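Local coordinates for protein alpha-fucosidase (Bifidobacterium bifidum, PDB 2EAB) that probably hydrolyses alpha-1,2 bonds to release L-fucose from glycans as a calcium-containing glycoside hydrolase, this chain being the catalytic part of a longer protein, at residues W47-G61 against N390-V403. Residues are numbered along the deposited sequence; the frame is centred on the assembly and turned at random.
Sequences WQQTTLPFGNGKIGG and NSQLPSNLQGIWSV. With CA (calcium ion), chain C.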
loop_
_atom_site.group_PDB
_atom_site.type_symbol
_atom_site.label_atom_id
_atom_site.label_comp_id
_atom_site.label_asym_id
_atom_site.label_seq_id
_atom_site.Cartn_x
_atom_site.Cartn_y
_atom_site.Cartn_z
ATOM N N TRP A 47 -15.506 10.922 -11.966
ATOM C CA TRP A 47 -14.494 9.900 -12.236
ATOM C C TRP A 47 -14.165 9.086 -10.975
ATOM O O TRP A 47 -14.210 7.846 -10.983
ATOM C CB TRP A 47 -13.208 10.518 -12.817
ATOM C CG TRP A 47 -12.114 9.488 -12.898
ATOM C CD1 TRP A 47 -11.908 8.592 -13.902
ATOM C CD2 TRP A 47 -11.115 9.211 -11.903
ATOM N NE1 TRP A 47 -10.834 7.782 -13.606
ATOM C CE2 TRP A 47 -10.334 8.138 -12.382
ATOM C CE3 TRP A 47 -10.794 9.779 -10.664
ATOM C CZ2 TRP A 47 -9.262 7.608 -11.653
ATOM C CZ3 TRP A 47 -9.730 9.251 -9.937
ATOM C CH2 TRP A 47 -8.978 8.179 -10.438
ATOM N N GLN A 48 -13.831 9.780 -9.891
ATOM C CA GLN A 48 -13.310 9.093 -8.704
ATOM C C GLN A 48 -14.366 8.290 -7.962
ATOM O O GLN A 48 -14.030 7.334 -7.261
ATOM C CB GLN A 48 -12.624 10.064 -7.737
ATOM C CG GLN A 48 -13.568 11.022 -7.037
ATOM C CD GLN A 48 -12.905 11.792 -5.919
ATOM O OE1 GLN A 48 -11.830 11.422 -5.435
ATOM N NE2 GLN A 48 -13.556 12.861 -5.484
ATOM N N GLN A 49 -15.635 8.667 -8.114
ATOM C CA GLN A 49 -16.706 8.026 -7.348
ATOM C C GLN A 49 -17.399 6.883 -8.079
ATOM O O GLN A 49 -18.057 6.056 -7.442
ATOM C CB GLN A 49 -17.748 9.053 -6.882
ATOM C CG GLN A 49 -17.167 10.155 -6.012
ATOM C CD GLN A 49 -18.174 10.805 -5.077
ATOM O OE1 GLN A 49 -19.159 10.183 -4.658
ATOM N NE2 GLN A 49 -17.912 12.056 -4.720
ATOM N N THR A 50 -17.257 6.833 -9.400
ATOM C CA THR A 50 -18.151 5.990 -10.203
ATOM C C THR A 50 -17.504 5.045 -11.219
ATOM O O THR A 50 -18.160 4.104 -11.662
ATOM C CB THR A 50 -19.220 6.832 -10.958
ATOM O OG1 THR A 50 -18.587 7.573 -12.001
ATOM C CG2 THR A 50 -19.947 7.795 -10.029
ATOM N N THR A 51 -16.252 5.287 -11.605
ATOM C CA THR A 51 -15.631 4.487 -12.659
ATOM C C THR A 51 -14.976 3.219 -12.110
ATOM O O THR A 51 -14.685 3.123 -10.918
ATOM C CB THR A 51 -14.613 5.309 -13.484
ATOM O OG1 THR A 51 -13.524 5.706 -12.640
ATOM C CG2 THR A 51 -15.279 6.541 -14.100
ATOM N N LEU A 52 -14.749 2.251 -12.990
ATOM C CA LEU A 52 -14.291 0.935 -12.560
ATOM C C LEU A 52 -12.888 0.644 -13.075
ATOM O O LEU A 52 -12.650 0.673 -14.280
ATOM C CB LEU A 52 -15.290 -0.150 -12.981
ATOM C CG LEU A 52 -16.652 -0.067 -12.281
ATOM C CD1 LEU A 52 -17.672 -0.999 -12.924
ATOM C CD2 LEU A 52 -16.509 -0.362 -10.787
ATOM N N PRO A 53 -11.941 0.406 -12.147
ATOM C CA PRO A 53 -10.534 0.267 -12.485
ATOM C C PRO A 53 -10.092 -1.133 -12.884
ATOM O O PRO A 53 -10.598 -2.137 -12.370
ATOM C CB PRO A 53 -9.839 0.665 -11.183
ATOM C CG PRO A 53 -10.759 0.171 -10.125
ATOM C CD PRO A 53 -12.155 0.331 -10.688
ATOM N N PHE A 54 -9.120 -1.180 -13.782
ATOM C CA PHE A 54 -8.419 -2.410 -14.108
ATOM C C PHE A 54 -7.004 -2.034 -14.535
ATOM O O PHE A 54 -6.746 -0.896 -14.936
ATOM C CB PHE A 54 -9.154 -3.197 -15.208
ATOM C CG PHE A 54 -9.140 -2.520 -16.545
ATOM C CD1 PHE A 54 -8.191 -2.872 -17.492
ATOM C CD2 PHE A 54 -10.064 -1.523 -16.859
ATOM C CE1 PHE A 54 -8.154 -2.247 -18.729
ATOM C CE2 PHE A 54 -10.030 -0.889 -18.099
ATOM C CZ PHE A 54 -9.075 -1.255 -19.034
ATOM N N GLY A 55 -6.085 -2.985 -14.449
ATOM C CA GLY A 55 -4.710 -2.712 -14.827
ATOM C C GLY A 55 -3.863 -3.959 -14.856
ATOM O O GLY A 55 -4.308 -5.039 -14.436
ATOM N N ASN A 56 -2.642 -3.811 -15.361
ATOM C CA ASN A 56 -1.671 -4.901 -15.375
ATOM C C ASN A 56 -0.430 -4.584 -14.536
ATOM O O ASN A 56 0.628 -5.178 -14.733
ATOM C CB ASN A 56 -1.281 -5.274 -16.815
ATOM C CG ASN A 56 -0.462 -4.196 -17.509
ATOM O OD1 ASN A 56 -0.183 -3.141 -16.943
ATOM N ND2 ASN A 56 -0.065 -4.465 -18.747
ATOM N N GLY A 57 -0.576 -3.645 -13.605
ATOM C CA GLY A 57 0.536 -3.165 -12.785
ATOM C C GLY A 57 1.302 -2.016 -13.415
ATOM O O GLY A 57 2.114 -1.367 -12.740
ATOM N N LYS A 58 1.055 -1.773 -14.703
ATOM C CA LYS A 58 1.810 -0.779 -15.466
ATOM C C LYS A 58 0.886 0.199 -16.182
ATOM O O LYS A 58 0.955 1.402 -15.940
ATOM C CB LYS A 58 2.781 -1.458 -16.427
ATOM C CG LYS A 58 3.822 -2.306 -15.705
ATOM C CD LYS A 58 4.792 -2.954 -16.653
ATOM C CE LYS A 58 4.246 -4.252 -17.208
ATOM N NZ LYS A 58 5.191 -4.802 -18.206
ATOM N N ILE A 59 0.019 -0.310 -17.054
ATOM C CA ILE A 59 -1.057 0.498 -17.617
ATOM C C ILE A 59 -2.366 0.191 -16.904
ATOM O O ILE A 59 -2.583 -0.924 -16.416
ATOM C CB ILE A 59 -1.211 0.334 -19.156
ATOM C CG1 ILE A 59 -1.387 -1.138 -19.557
ATOM C CG2 ILE A 59 -0.037 0.997 -19.880
ATOM C CD1 ILE A 59 -1.640 -1.349 -21.043
ATOM N N GLY A 60 -3.226 1.200 -16.837
ATOM C CA GLY A 60 -4.509 1.063 -16.186
ATOM C C GLY A 60 -5.596 1.810 -16.921
ATOM O O GLY A 60 -5.337 2.803 -17.611
ATOM N N GLY A 61 -6.818 1.319 -16.762
ATOM C CA GLY A 61 -7.998 2.010 -17.243
ATOM C C GLY A 61 -9.024 2.157 -16.144
ATOM O O GLY A 61 -9.040 1.382 -15.184
ATOM N N ASN A 390 6.584 -7.294 -12.133
ATOM C CA ASN A 390 7.339 -6.557 -13.132
ATOM C C ASN A 390 6.935 -5.088 -13.290
ATOM O O ASN A 390 7.342 -4.435 -14.249
ATOM C CB ASN A 390 7.313 -7.287 -14.479
ATOM C CG ASN A 390 5.932 -7.312 -15.112
ATOM O OD1 ASN A 390 4.952 -6.825 -14.545
ATOM N ND2 ASN A 390 5.853 -7.890 -16.302
ATOM N N SER A 391 6.157 -4.560 -12.347
ATOM C CA SER A 391 5.909 -3.119 -12.297
ATOM C C SER A 391 7.216 -2.388 -12.078
ATOM O O SER A 391 8.088 -2.856 -11.333
ATOM C CB SER A 391 4.966 -2.758 -11.151
ATOM O OG SER A 391 3.651 -3.213 -11.393
ATOM N N GLN A 392 7.351 -1.234 -12.713
ATOM C CA GLN A 392 8.527 -0.413 -12.474
ATOM C C GLN A 392 8.451 0.358 -11.163
ATOM O O GLN A 392 9.484 0.691 -10.592
ATOM C CB GLN A 392 8.769 0.539 -13.640
ATOM C CG GLN A 392 9.064 -0.180 -14.941
ATOM C CD GLN A 392 9.693 0.729 -15.960
ATOM O OE1 GLN A 392 10.865 1.072 -15.852
ATOM N NE2 GLN A 392 8.914 1.130 -16.956
ATOM N N LEU A 393 7.234 0.636 -10.697
ATOM C CA LEU A 393 7.011 1.411 -9.483
ATOM C C LEU A 393 5.953 0.736 -8.619
ATOM O O LEU A 393 5.073 0.053 -9.141
ATOM C CB LEU A 393 6.583 2.843 -9.833
ATOM C CG LEU A 393 7.684 3.701 -10.470
ATOM C CD1 LEU A 393 7.117 4.969 -11.083
ATOM C CD2 LEU A 393 8.797 4.026 -9.482
ATOM N N PRO A 394 6.027 0.935 -7.291
ATOM C CA PRO A 394 4.988 0.384 -6.434
ATOM C C PRO A 394 3.704 1.175 -6.638
ATOM O O PRO A 394 3.699 2.205 -7.340
ATOM C CB PRO A 394 5.548 0.596 -5.023
ATOM C CG PRO A 394 6.496 1.722 -5.147
ATOM C CD PRO A 394 7.041 1.692 -6.534
ATOM N N SER A 395 2.622 0.707 -6.030
ATOM C CA SER A 395 1.392 1.480 -6.014
ATOM C C SER A 395 1.635 2.843 -5.357
ATOM O O SER A 395 2.336 2.940 -4.349
ATOM C CB SER A 395 0.311 0.714 -5.262
ATOM O OG SER A 395 0.812 0.266 -4.019
ATOM N N ASN A 396 1.074 3.894 -5.951
ATOM C CA ASN A 396 1.157 5.239 -5.381
ATOM C C ASN A 396 -0.117 5.549 -4.573
ATOM O O ASN A 396 -0.877 4.632 -4.241
ATOM C CB ASN A 396 1.490 6.297 -6.464
ATOM C CG ASN A 396 0.439 6.396 -7.560
ATOM O OD1 ASN A 396 -0.760 6.438 -7.291
ATOM N ND2 ASN A 396 0.899 6.489 -8.810
ATOM N N LEU A 397 -0.345 6.813 -4.224
ATOM C CA LEU A 397 -1.520 7.169 -3.419
ATOM C C LEU A 397 -2.840 6.768 -4.074
ATOM O O LEU A 397 -3.866 6.688 -3.392
ATOM C CB LEU A 397 -1.560 8.673 -3.124
ATOM C CG LEU A 397 -0.641 9.235 -2.044
ATOM C CD1 LEU A 397 -0.804 10.738 -1.989
ATOM C CD2 LEU A 397 -0.948 8.619 -0.684
ATOM N N GLN A 398 -2.808 6.527 -5.385
ATOM C CA GLN A 398 -3.993 6.160 -6.154
ATOM C C GLN A 398 -3.815 4.837 -6.896
ATOM O O GLN A 398 -4.582 4.520 -7.806
ATOM C CB GLN A 398 -4.386 7.300 -7.107
ATOM C CG GLN A 398 -4.789 8.551 -6.337
ATOM C CD GLN A 398 -5.222 9.720 -7.205
ATOM O OE1 GLN A 398 -5.673 9.548 -8.341
ATOM N NE2 GLN A 398 -5.124 10.918 -6.652
ATOM N N GLY A 399 -2.828 4.051 -6.466
ATOM C CA GLY A 399 -2.499 2.794 -7.128
ATOM C C GLY A 399 -1.759 3.122 -8.406
ATOM O O GLY A 399 -0.552 3.381 -8.386
ATOM N N ILE A 400 -2.499 3.094 -9.514
ATOM C CA ILE A 400 -2.047 3.639 -10.791
ATOM C C ILE A 400 -3.125 4.498 -11.469
ATOM O O ILE A 400 -2.910 4.969 -12.589
ATOM C CB ILE A 400 -1.595 2.535 -11.810
ATOM C CG1 ILE A 400 -2.723 1.529 -12.100
ATOM C CG2 ILE A 400 -0.300 1.871 -11.370
ATOM C CD1 ILE A 400 -2.432 0.607 -13.268
ATOM N N TRP A 401 -4.264 4.704 -10.807
ATOM C CA TRP A 401 -5.448 5.274 -11.464
ATOM C C TRP A 401 -5.665 6.732 -11.090
ATOM O O TRP A 401 -5.786 7.053 -9.916
ATOM C CB TRP A 401 -6.699 4.442 -11.132
ATOM C CG TRP A 401 -6.555 3.014 -11.561
ATOM C CD1 TRP A 401 -6.714 2.530 -12.824
ATOM C CD2 TRP A 401 -6.190 1.893 -10.744
ATOM N NE1 TRP A 401 -6.488 1.173 -12.849
ATOM C CE2 TRP A 401 -6.152 0.757 -11.587
ATOM C CE3 TRP A 401 -5.884 1.737 -9.384
ATOM C CZ2 TRP A 401 -5.841 -0.522 -11.113
ATOM C CZ3 TRP A 401 -5.571 0.467 -8.916
ATOM C CH2 TRP A 401 -5.546 -0.644 -9.780
ATOM N N SER A 402 -5.733 7.609 -12.089
ATOM C CA SER A 402 -5.972 9.031 -11.845
ATOM C C SER A 402 -6.598 9.677 -13.067
ATOM O O SER A 402 -6.429 9.194 -14.180
ATOM C CB SER A 402 -4.675 9.752 -11.505
ATOM O OG SER A 402 -3.851 9.822 -12.651
ATOM N N VAL A 403 -7.300 10.780 -12.830
ATOM C CA VAL A 403 -7.898 11.578 -13.897
ATOM C C VAL A 403 -7.290 12.982 -13.971
ATOM O O VAL A 403 -7.374 13.643 -15.004
ATOM C CB VAL A 403 -9.444 11.664 -13.741
ATOM C CG1 VAL A 403 -9.841 12.586 -12.598
ATOM C CG2 VAL A 403 -10.106 12.096 -15.047
HETATM CA CA CA C . 2.734 0.330 -10.439
HETATM O O HOH W 1 4.262 -7.341 -18.758
HETATM O O HOH W 2 7.706 -4.569 -16.907
#
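Trp401 lies against the hairpin formed by strands 52-55 and 59-63. Its indole NE1 gives a nearly straight hydrogen bond to Phe54 O, 3.0 Å long at 167°. The oxygen lies in the indole plane, but NE1 sits above the carbonyl plane. Gly61 N reaches the same oxygen from the opposite face, so two donors grip it. Pro53 CB sits over one indole face, 3.7 Å from CE2 of Trp401, in a CH-pi contact. Ile400 CG1 covers the other face. Ile400 CD1 packs 3.6 Å from CA of Gly60, where the lack of a side chain lets it come close.

Farther along, Val403 CB lies over the five-membered ring of Trp47, 3.5 Å from CD2. The indole of Trp47 swings there with CG anti to the backbone N (chi1 172°). Its NE1 hydrogen-bonds to Thr62 OG1.

Also buried, Ser391 OG donates to Gly57 O over 2.8 Å, from above the carbonyl plane. The contact loosens on the solvent side, where Lys58 and Asn390 cross at about a right angle. Two waters bridge them, one from Lys58 NZ to Asn390 ND2, the other from NZ to Asn390 O. The Asn390 amide also pairs with Asn186.

Gly57 O (2.9 Å), Leu393 O (2.7 Å), Glu77 OE2 and Ser386 O bind the calcium. This calcium site lies between the N-terminal beta domain and the family 95 catalytic domain.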